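Local coordinates for macro domain-containing protein (Thermosipho africanus, PDB 7OMU) that joins a DarT-family domain to a macro domain whose pocket holds adenosine-5-diphosphoribose in this model, at residues W80-L85 with L172-V177; S327-I332 with G361-S366; V353-C358 with Y386-K391. The protein carries 1 engineered substitution. All blocks are in the same frame, centred on the assembly; numbering follows the deposited sequence.

How the contacts relate
The three contacts illustrate how a two-domain chain separates its local architectures. Contact 1 pairs two strands in the DarT-family portion, with its centre about 52 Å from that of contact 2 and about 42 Å from that of contact 3; even its nearest atoms stay about 26 Å from contact 3. Contacts 2 and 3 belong together in the macro domain, their centres about 11 Å apart. Their segments alternate along the chain, and a probable hydrogen bond of 3.0 Å from Leu363 N to Gly357 O joins segments 361-366 and 353-358. Both contacts touch adenosine-5-diphosphoribose: contact 2 at the diphosphate, contact 3 from the diphosphate to the adenine.

Contact 1: W80-L85 with L172-V177; sequences WEFANL and LVPQCV
The Phe82 ring overlaps Pro174, with CE2 3.7 Å from Pro174 CB and the neighbouring CD2 close to Pro174 N, which meets the ring obliquely. This pair belongs to an antiparallel beta ladder: strand 82-86 forms one border of a four-stranded sheet in the DarT-family domain and runs against strand 170-174, the two short axes inclined at 152°. With CG anti to the carbonyl carbon (chi1 -64°), the ring leans across the partner strand, while Phe82 CB meets Leu172 CB at 3.8 Å. Asn84 shares that face of the sheet and sets OD1 beside Leu172 CD2. Leu123, on the next strand, lies against both Phe82 and Leu172, carrying the apolar surface further into the sheet.

Ala83 and Val173, a hydrogen-bonded pair, direct their side chains to the other face. Two backbone bonds lock them in register, Ala83 N to Val173 O at 2.8 Å and Val173 N to Ala83 O at 3.2 Å. Beyond them, Leu85 CD1 reaches Val173 CG2 at 3.5 Å. The chain turns at Gln175, so that Val177 comes back against the side chains on this face and its CG2 lies 4.2 Å from Ala83 CB; Ile43 of strand 43-44 touches both residues. Where the turn begins, Gln175 N donates to Glu81 O at 2.9 Å.

Contact 2: S327-I332 with G361-S366; sequences SEIKGI and GGLEWS. With APR (adenosine-5-diphosphoribose), chain C.
Gly361 meets both the backbone and the hydroxyl side chain of Ser327, and it shows how one residue of a macro-domain loop can serve fold and ligand together. Its carbonyl O accepts a hydrogen bond of 3.1 Å from Ser327 N. Its own N donates to O1B of adenosine-5-diphosphoribose at 3.0 Å, and the N-H points almost straight at that diphosphate oxygen (166°). Alongside, Ser327 OG comes within 3.3 Å of Gly361 CA, and the same hydroxyl has a weak hydrogen bond to Thr319 O.

Gly362, with a positive phi of 81°, turns the chain back from the ligand, and Leu363 then supplies the apolar part of the contact. Its two methyl branches divide the work. CD1 rests beside the backbone carbonyl of Ser327, whereas CD2 lies against Ile329 CG1 at 3.7 Å and meets Ile332 CD1 tip to tip at 4.1 Å. Glu364 occupies the N-cap position of helix 365-376. Trp365 opens that helix, its NE1 bonded to Gln397 O.

Leu363 thus packs at the junction between the starts of helices 329-346 and 365-376: it touches Val368, both isoleucines touch Leu371, and strand 351-354 lies between these helices in the chain.

Contact 3: V353-C358 with Y386-K391; sequences VPALGC and YLPLEK. With APR (adenosine-5-diphosphoribose), chain C.
Val353 and Tyr386 meet as backbone partners on the parallel strands 351-354 and 383-386, which helix 365-376 connects in a beta-alpha-beta crossover of the macro domain. The loops that follow the carboxyl ends of parallel strands commonly build a pocket, and here they embrace adenosine-5-diphosphoribose.

Backbone hydrogen bonds set the alignment. Tyr386 N donates to Val353 O at 2.9 Å, and Tyr386 O receives Ala355 N at 3.0 Å. Immediately afterwards the strands give way to loops, Ala355 to Cys358 forming a type II beta turn with Gly357 at its positive-phi corner.

Apolar contacts continue where the ladder stops. Ala355 CB packs on Pro388 CD at 3.7 Å, and Cys358 CB approaches the CB of the same proline more loosely.

A weaker polar link joins the far ends. Lys391, its CG anti to the backbone N (chi1 -167°) and its chain extended, carries NZ to within 3.5 Å of Cys358 O. That weak bond is one of several, as NZ also has a weak bond to Leu363 O and a long ion pair with Glu364.

Ligand contacts come from both segments. Gly357 N reaches the diphosphate O2B through a weak bond of 3.2 Å. Tyr386 CB lies near C2 of the adenine, while its hydroxyl bonds to Gln384. Leu389 places CD1 over the face of the six-membered adenine ring, 3.9 Å from C4. The ribose O2' is gripped twice: it accepts Leu389 N at 3.0 Å (N-H angle 166°) and donates to Glu390 OE2 at 3.2 Å.

Contact 1: W80-L85 with L172-V177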
# COMPACT_ATOMS: atom_id res chain seq x y z
N TRP A 80 17.07 19.47 7.41
CA TRP A 80 16.02 20.39 6.89
C TRP A 80 16.60 21.34 5.84
O TRP A 80 15.80 22.07 5.22
CB TRP A 80 15.31 21.13 8.03
CG TRP A 80 15.95 22.40 8.50
CD1 TRP A 80 17.27 22.59 8.80
CD2 TRP A 80 15.30 23.66 8.76
NE1 TRP A 80 17.49 23.88 9.20
CE2 TRP A 80 16.30 24.56 9.20
CE3 TRP A 80 13.98 24.11 8.67
CZ2 TRP A 80 16.02 25.88 9.52
CZ3 TRP A 80 13.71 25.43 8.99
CH2 TRP A 80 14.71 26.30 9.42
N GLU A 81 17.93 21.33 5.64
CA GLU A 81 18.64 22.11 4.59
C GLU A 81 18.52 21.39 3.24
O GLU A 81 18.78 22.05 2.21
CB GLU A 81 20.12 22.30 4.94
CG GLU A 81 20.36 23.24 6.11
CD GLU A 81 21.83 23.53 6.37
OE1 GLU A 81 22.57 23.71 5.39
OE2 GLU A 81 22.23 23.55 7.55
N PHE A 82 18.15 20.11 3.24
CA PHE A 82 18.03 19.26 2.03
C PHE A 82 16.56 19.05 1.66
O PHE A 82 15.67 19.30 2.50
CB PHE A 82 18.71 17.90 2.27
CG PHE A 82 20.20 17.98 2.50
CD1 PHE A 82 20.70 18.26 3.76
CD2 PHE A 82 21.09 17.79 1.46
CE1 PHE A 82 22.06 18.35 3.97
CE2 PHE A 82 22.46 17.87 1.68
CZ PHE A 82 22.94 18.15 2.94
N ALA A 83 16.33 18.60 0.42
CA ALA A 83 15.02 18.23 -0.15
C ALA A 83 14.95 16.71 -0.24
O ALA A 83 15.85 16.12 -0.86
CB ALA A 83 14.83 18.88 -1.49
N ASN A 84 13.91 16.10 0.34
CA ASN A 84 13.80 14.63 0.53
C ASN A 84 13.12 14.01 -0.70
O ASN A 84 11.88 14.12 -0.81
CB ASN A 84 13.06 14.31 1.83
CG ASN A 84 13.22 12.88 2.29
OD1 ASN A 84 14.02 12.60 3.18
ND2 ASN A 84 12.46 11.98 1.71
N LEU A 85 13.91 13.38 -1.57
CA LEU A 85 13.43 12.65 -2.78
C LEU A 85 13.46 11.15 -2.49
O LEU A 85 14.56 10.58 -2.47
CB LEU A 85 14.33 13.00 -3.97
CG LEU A 85 14.49 14.49 -4.26
CD1 LEU A 85 15.32 14.71 -5.52
CD2 LEU A 85 13.14 15.16 -4.40
N LEU A 172 18.99 12.94 -0.72
CA LEU A 172 18.91 14.30 -0.13
C LEU A 172 19.69 15.29 -1.00
O LEU A 172 20.93 15.16 -1.09
CB LEU A 172 19.46 14.27 1.30
CG LEU A 172 18.81 13.25 2.23
CD1 LEU A 172 19.50 13.26 3.58
CD2 LEU A 172 17.33 13.52 2.40
N VAL A 173 18.99 16.22 -1.65
CA VAL A 173 19.56 17.27 -2.54
C VAL A 173 19.55 18.58 -1.76
O VAL A 173 18.50 18.98 -1.25
CB VAL A 173 18.77 17.40 -3.86
CG1 VAL A 173 19.51 18.24 -4.88
CG2 VAL A 173 18.43 16.04 -4.45
N PRO A 174 20.70 19.28 -1.62
CA PRO A 174 20.77 20.47 -0.78
C PRO A 174 20.06 21.69 -1.41
O PRO A 174 20.07 21.81 -2.62
CB PRO A 174 22.28 20.71 -0.63
CG PRO A 174 22.88 20.12 -1.89
CD PRO A 174 21.99 18.94 -2.23
N GLN A 175 19.46 22.52 -0.56
CA GLN A 175 18.85 23.84 -0.86
C GLN A 175 17.60 23.65 -1.73
O GLN A 175 16.49 23.77 -1.17
CB GLN A 175 19.86 24.78 -1.52
CG GLN A 175 19.38 26.22 -1.59
CD GLN A 175 20.48 27.13 -2.07
OE1 GLN A 175 21.18 27.76 -1.28
NE2 GLN A 175 20.65 27.19 -3.38
N CYS A 176 17.76 23.40 -3.03
CA CYS A 176 16.62 23.30 -3.99
C CYS A 176 16.90 22.23 -5.05
O CYS A 176 18.05 21.76 -5.16
CB CYS A 176 16.32 24.65 -4.63
SG CYS A 176 17.11 24.89 -6.25
N VAL A 177 15.86 21.85 -5.79
CA VAL A 177 15.93 20.99 -7.00
C VAL A 177 15.39 21.81 -8.18
O VAL A 177 14.20 22.18 -8.14
CB VAL A 177 15.12 19.69 -6.84
CG1 VAL A 177 15.20 18.83 -8.08
CG2 VAL A 177 15.54 18.91 -5.61

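Contact 2: S327-I332 with G361-S366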
# COMPACT_ATOMS: atom_id res chain seq x y z
N SER A 327 -7.16 -27.64 -3.64
CA SER A 327 -8.36 -27.04 -2.97
C SER A 327 -9.61 -27.79 -3.42
O SER A 327 -9.67 -28.23 -4.59
CB SER A 327 -8.48 -25.55 -3.26
OG SER A 327 -7.52 -24.80 -2.52
N GLU A 328 -10.58 -27.96 -2.51
CA GLU A 328 -11.86 -28.68 -2.75
C GLU A 328 -13.00 -27.67 -2.73
O GLU A 328 -12.98 -26.76 -1.87
CB GLU A 328 -12.05 -29.78 -1.70
CG GLU A 328 -11.44 -31.11 -2.11
CD GLU A 328 -11.19 -32.07 -0.95
OE1 GLU A 328 -12.07 -32.19 -0.08
OE2 GLU A 328 -10.11 -32.69 -0.92
N ILE A 329 -13.97 -27.84 -3.62
CA ILE A 329 -15.04 -26.84 -3.92
C ILE A 329 -16.12 -26.92 -2.83
O ILE A 329 -16.76 -25.90 -2.57
CB ILE A 329 -15.62 -27.06 -5.33
CG1 ILE A 329 -14.54 -26.99 -6.42
CG2 ILE A 329 -16.75 -26.07 -5.61
CD1 ILE A 329 -13.88 -28.33 -6.74
N LYS A 330 -16.31 -28.10 -2.23
CA LYS A 330 -17.29 -28.33 -1.14
C LYS A 330 -16.83 -27.60 0.13
O LYS A 330 -17.69 -27.13 0.89
CB LYS A 330 -17.49 -29.83 -0.90
CG LYS A 330 -18.16 -30.55 -2.06
CD LYS A 330 -18.33 -32.03 -1.88
CE LYS A 330 -18.69 -32.73 -3.18
NZ LYS A 330 -18.70 -34.21 -3.03
N GLY A 331 -15.51 -27.50 0.34
CA GLY A 331 -14.90 -26.76 1.46
C GLY A 331 -15.09 -25.27 1.33
O GLY A 331 -15.23 -24.58 2.37
N ILE A 332 -15.09 -24.77 0.09
CA ILE A 332 -15.29 -23.33 -0.25
C ILE A 332 -16.79 -23.01 -0.11
O ILE A 332 -17.12 -22.07 0.64
CB ILE A 332 -14.75 -23.03 -1.66
CG1 ILE A 332 -13.22 -23.15 -1.68
CG2 ILE A 332 -15.23 -21.68 -2.15
CD1 ILE A 332 -12.61 -23.09 -3.07
N GLY A 361 -3.79 -23.53 -4.53
CA GLY A 361 -4.91 -24.50 -4.53
C GLY A 361 -5.10 -25.17 -5.88
O GLY A 361 -5.49 -26.35 -5.88
N GLY A 362 -4.86 -24.44 -6.97
CA GLY A 362 -4.85 -24.97 -8.35
C GLY A 362 -6.24 -25.11 -8.95
O GLY A 362 -6.41 -25.95 -9.85
N LEU A 363 -7.21 -24.32 -8.46
CA LEU A 363 -8.58 -24.20 -9.03
C LEU A 363 -8.62 -22.98 -9.96
O LEU A 363 -7.72 -22.13 -9.84
CB LEU A 363 -9.62 -24.05 -7.91
CG LEU A 363 -10.42 -25.31 -7.57
CD1 LEU A 363 -9.50 -26.46 -7.21
CD2 LEU A 363 -11.39 -25.03 -6.43
N GLU A 364 -9.62 -22.92 -10.83
CA GLU A 364 -9.77 -21.86 -11.87
C GLU A 364 -10.86 -20.88 -11.44
O GLU A 364 -11.82 -21.30 -10.76
CB GLU A 364 -10.08 -22.46 -13.24
CG GLU A 364 -9.00 -23.39 -13.77
CD GLU A 364 -7.82 -22.70 -14.44
OE1 GLU A 364 -7.39 -23.20 -15.49
OE2 GLU A 364 -7.32 -21.68 -13.90
N TRP A 365 -10.73 -19.62 -11.84
CA TRP A 365 -11.68 -18.53 -11.52
C TRP A 365 -13.00 -18.79 -12.24
O TRP A 365 -14.04 -18.32 -11.75
CB TRP A 365 -11.10 -17.17 -11.89
CG TRP A 365 -12.12 -16.08 -11.93
CD1 TRP A 365 -12.83 -15.65 -13.02
CD2 TRP A 365 -12.58 -15.29 -10.82
NE1 TRP A 365 -13.68 -14.64 -12.66
CE2 TRP A 365 -13.55 -14.40 -11.32
CE3 TRP A 365 -12.26 -15.25 -9.46
CZ2 TRP A 365 -14.20 -13.48 -10.51
CZ3 TRP A 365 -12.89 -14.33 -8.66
CH2 TRP A 365 -13.85 -13.46 -9.18
N SER A 366 -12.96 -19.50 -13.37
CA SER A 366 -14.15 -19.90 -14.17
C SER A 366 -15.12 -20.71 -13.30
O SER A 366 -16.33 -20.70 -13.61
CB SER A 366 -13.73 -20.65 -15.40
OG SER A 366 -12.85 -21.71 -15.07
N1 APR C . -4.27 -8.98 -2.53
C2 APR C . -5.12 -9.69 -3.28
N3 APR C . -5.00 -10.92 -3.77
C4 APR C . -3.82 -11.45 -3.41
C5 APR C . -2.84 -10.86 -2.64
C6 APR C . -3.09 -9.55 -2.18
N6 APR C . -2.24 -8.85 -1.44
N7 APR C . -1.76 -11.72 -2.48
C8 APR C . -2.11 -12.81 -3.14
N9 APR C . -3.35 -12.70 -3.73
C1' APR C . -4.05 -13.70 -4.53
C2' APR C . -3.13 -14.62 -5.33
O2' APR C . -2.90 -14.12 -6.62
C3' APR C . -3.89 -15.96 -5.34
O3' APR C . -4.42 -16.22 -6.64
O4' APR C . -4.79 -14.52 -3.66
C4' APR C . -5.01 -15.80 -4.30
C5' APR C . -5.09 -16.89 -3.24
O5' APR C . -3.85 -16.92 -2.46
PA APR C . -3.22 -18.31 -1.93
O1A APR C . -2.55 -18.07 -0.61
O2A APR C . -2.41 -18.94 -3.01
O3A APR C . -4.53 -19.21 -1.67
PB APR C . -4.96 -20.72 -2.00
O1B APR C . -4.82 -20.93 -3.47
O2B APR C . -6.28 -21.00 -1.38
O5D APR C . -3.81 -21.56 -1.24
C5D APR C . -3.95 -21.86 0.18
O4D APR C . -1.59 -21.62 0.60
O1D APR C . -2.03 -19.61 1.64
C1D APR C . -1.51 -20.88 1.83
O2D APR C . -1.72 -21.85 4.11
C2D APR C . -2.35 -21.65 2.86
O3D APR C . -1.74 -23.97 2.39
C3D APR C . -2.71 -22.96 2.16
C4D APR C . -2.70 -22.54 0.69

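Contact 3: V353-C358 with Y386-K391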
# COMPACT_ATOMS: atom_id res chain seq x y z
N VAL A 353 -12.50 -10.70 0.55
CA VAL A 353 -12.10 -12.12 0.33
C VAL A 353 -11.18 -12.15 -0.89
O VAL A 353 -11.45 -11.49 -1.89
CB VAL A 353 -13.33 -13.04 0.16
CG1 VAL A 353 -14.31 -12.92 1.31
CG2 VAL A 353 -14.05 -12.79 -1.15
N PRO A 354 -10.06 -12.91 -0.84
CA PRO A 354 -9.26 -13.16 -2.03
C PRO A 354 -9.92 -14.26 -2.85
O PRO A 354 -10.70 -15.01 -2.29
CB PRO A 354 -7.92 -13.63 -1.45
CG PRO A 354 -8.32 -14.36 -0.19
CD PRO A 354 -9.52 -13.58 0.34
N ALA A 355 -9.62 -14.34 -4.15
CA ALA A 355 -10.00 -15.47 -5.02
C ALA A 355 -9.57 -16.77 -4.33
O ALA A 355 -8.35 -16.99 -4.20
CB ALA A 355 -9.37 -15.30 -6.38
N LEU A 356 -10.52 -17.58 -3.88
CA LEU A 356 -10.25 -18.76 -3.01
C LEU A 356 -9.74 -19.93 -3.86
O LEU A 356 -10.35 -20.23 -4.89
CB LEU A 356 -11.54 -19.12 -2.26
CG LEU A 356 -12.05 -18.02 -1.33
CD1 LEU A 356 -13.50 -18.25 -0.96
CD2 LEU A 356 -11.19 -17.92 -0.09
N GLY A 357 -8.61 -20.52 -3.46
CA GLY A 357 -7.98 -21.67 -4.13
C GLY A 357 -7.49 -21.36 -5.53
O GLY A 357 -7.17 -22.32 -6.26
N CYS A 358 -7.39 -20.08 -5.91
CA CYS A 358 -7.12 -19.65 -7.31
C CYS A 358 -5.61 -19.54 -7.58
O CYS A 358 -5.25 -19.28 -8.75
CB CYS A 358 -7.82 -18.33 -7.63
SG CYS A 358 -9.38 -18.54 -8.53
N TYR A 386 -11.08 -10.01 -4.38
CA TYR A 386 -9.75 -9.58 -4.89
C TYR A 386 -9.27 -10.61 -5.91
O TYR A 386 -8.93 -11.75 -5.51
CB TYR A 386 -8.78 -9.34 -3.73
CG TYR A 386 -8.84 -7.92 -3.24
CD1 TYR A 386 -9.79 -7.51 -2.32
CD2 TYR A 386 -7.97 -6.97 -3.74
CE1 TYR A 386 -9.86 -6.20 -1.89
CE2 TYR A 386 -8.02 -5.65 -3.31
CZ TYR A 386 -8.97 -5.26 -2.39
OH TYR A 386 -9.02 -3.96 -1.98
N LEU A 387 -9.26 -10.20 -7.18
CA LEU A 387 -8.86 -11.06 -8.33
C LEU A 387 -7.42 -11.52 -8.15
O LEU A 387 -6.58 -10.78 -7.62
CB LEU A 387 -9.01 -10.27 -9.64
CG LEU A 387 -10.42 -9.80 -9.99
CD1 LEU A 387 -10.41 -9.00 -11.28
CD2 LEU A 387 -11.39 -10.97 -10.08
N PRO A 388 -7.10 -12.75 -8.61
CA PRO A 388 -5.75 -13.30 -8.50
C PRO A 388 -4.79 -12.51 -9.39
O PRO A 388 -5.17 -12.22 -10.51
CB PRO A 388 -5.91 -14.74 -9.00
CG PRO A 388 -7.07 -14.66 -9.97
CD PRO A 388 -8.00 -13.65 -9.34
N LEU A 389 -3.59 -12.22 -8.88
CA LEU A 389 -2.65 -11.21 -9.46
C LEU A 389 -1.61 -11.88 -10.36
O LEU A 389 -0.92 -11.16 -11.10
CB LEU A 389 -1.99 -10.44 -8.31
CG LEU A 389 -2.94 -9.56 -7.50
CD1 LEU A 389 -2.31 -9.12 -6.18
CD2 LEU A 389 -3.40 -8.35 -8.31
N GLU A 390 -1.54 -13.22 -10.33
CA GLU A 390 -0.49 -14.03 -11.00
C GLU A 390 -1.12 -14.77 -12.20
O GLU A 390 -0.65 -15.88 -12.51
CB GLU A 390 0.10 -15.01 -9.99
CG GLU A 390 -0.94 -15.90 -9.31
CD GLU A 390 -0.45 -16.74 -8.14
OE1 GLU A 390 0.54 -17.48 -8.33
OE2 GLU A 390 -1.06 -16.66 -7.05
N LYS A 391 -2.14 -14.18 -12.84
CA LYS A 391 -3.12 -14.97 -13.64
C LYS A 391 -4.06 -14.03 -14.41
O LYS A 391 -4.70 -13.18 -13.76
CB LYS A 391 -3.89 -15.87 -12.67
CG LYS A 391 -4.72 -16.98 -13.29
CD LYS A 391 -5.31 -17.89 -12.22
CE LYS A 391 -6.55 -18.61 -12.69
NZ LYS A 391 -7.31 -19.13 -11.53
N1 APR C . -4.27 -8.98 -2.53
C2 APR C . -5.12 -9.69 -3.28
N3 APR C . -5.00 -10.92 -3.77
C4 APR C . -3.82 -11.45 -3.41
C5 APR C . -2.84 -10.86 -2.64
C6 APR C . -3.09 -9.55 -2.18
N6 APR C . -2.24 -8.85 -1.44
N7 APR C . -1.76 -11.72 -2.48
C8 APR C . -2.11 -12.81 -3.14
N9 APR C . -3.35 -12.70 -3.73
C1' APR C . -4.05 -13.70 -4.53
C2' APR C . -3.13 -14.62 -5.33
O2' APR C . -2.90 -14.12 -6.62
C3' APR C . -3.89 -15.96 -5.34
O3' APR C . -4.42 -16.22 -6.64
O4' APR C . -4.79 -14.52 -3.66
C4' APR C . -5.01 -15.80 -4.30
C5' APR C . -5.09 -16.89 -3.24
O5' APR C . -3.85 -16.92 -2.46
PA APR C . -3.22 -18.31 -1.93
O1A APR C . -2.55 -18.07 -0.61
O2A APR C . -2.41 -18.94 -3.01
O3A APR C . -4.53 -19.21 -1.67
PB APR C . -4.96 -20.72 -2.00
O1B APR C . -4.82 -20.93 -3.47
O2B APR C . -6.28 -21.00 -1.38
O5D APR C . -3.81 -21.56 -1.24
C5D APR C . -3.95 -21.86 0.18
O4D APR C . -1.59 -21.62 0.60
O1D APR C . -2.03 -19.61 1.64
C1D APR C . -1.51 -20.88 1.83
O2D APR C . -1.72 -21.85 4.11
C2D APR C . -2.35 -21.65 2.86
O3D APR C . -1.74 -23.97 2.39
C3D APR C . -2.71 -22.96 2.16
C4D APR C . -2.70 -22.54 0.69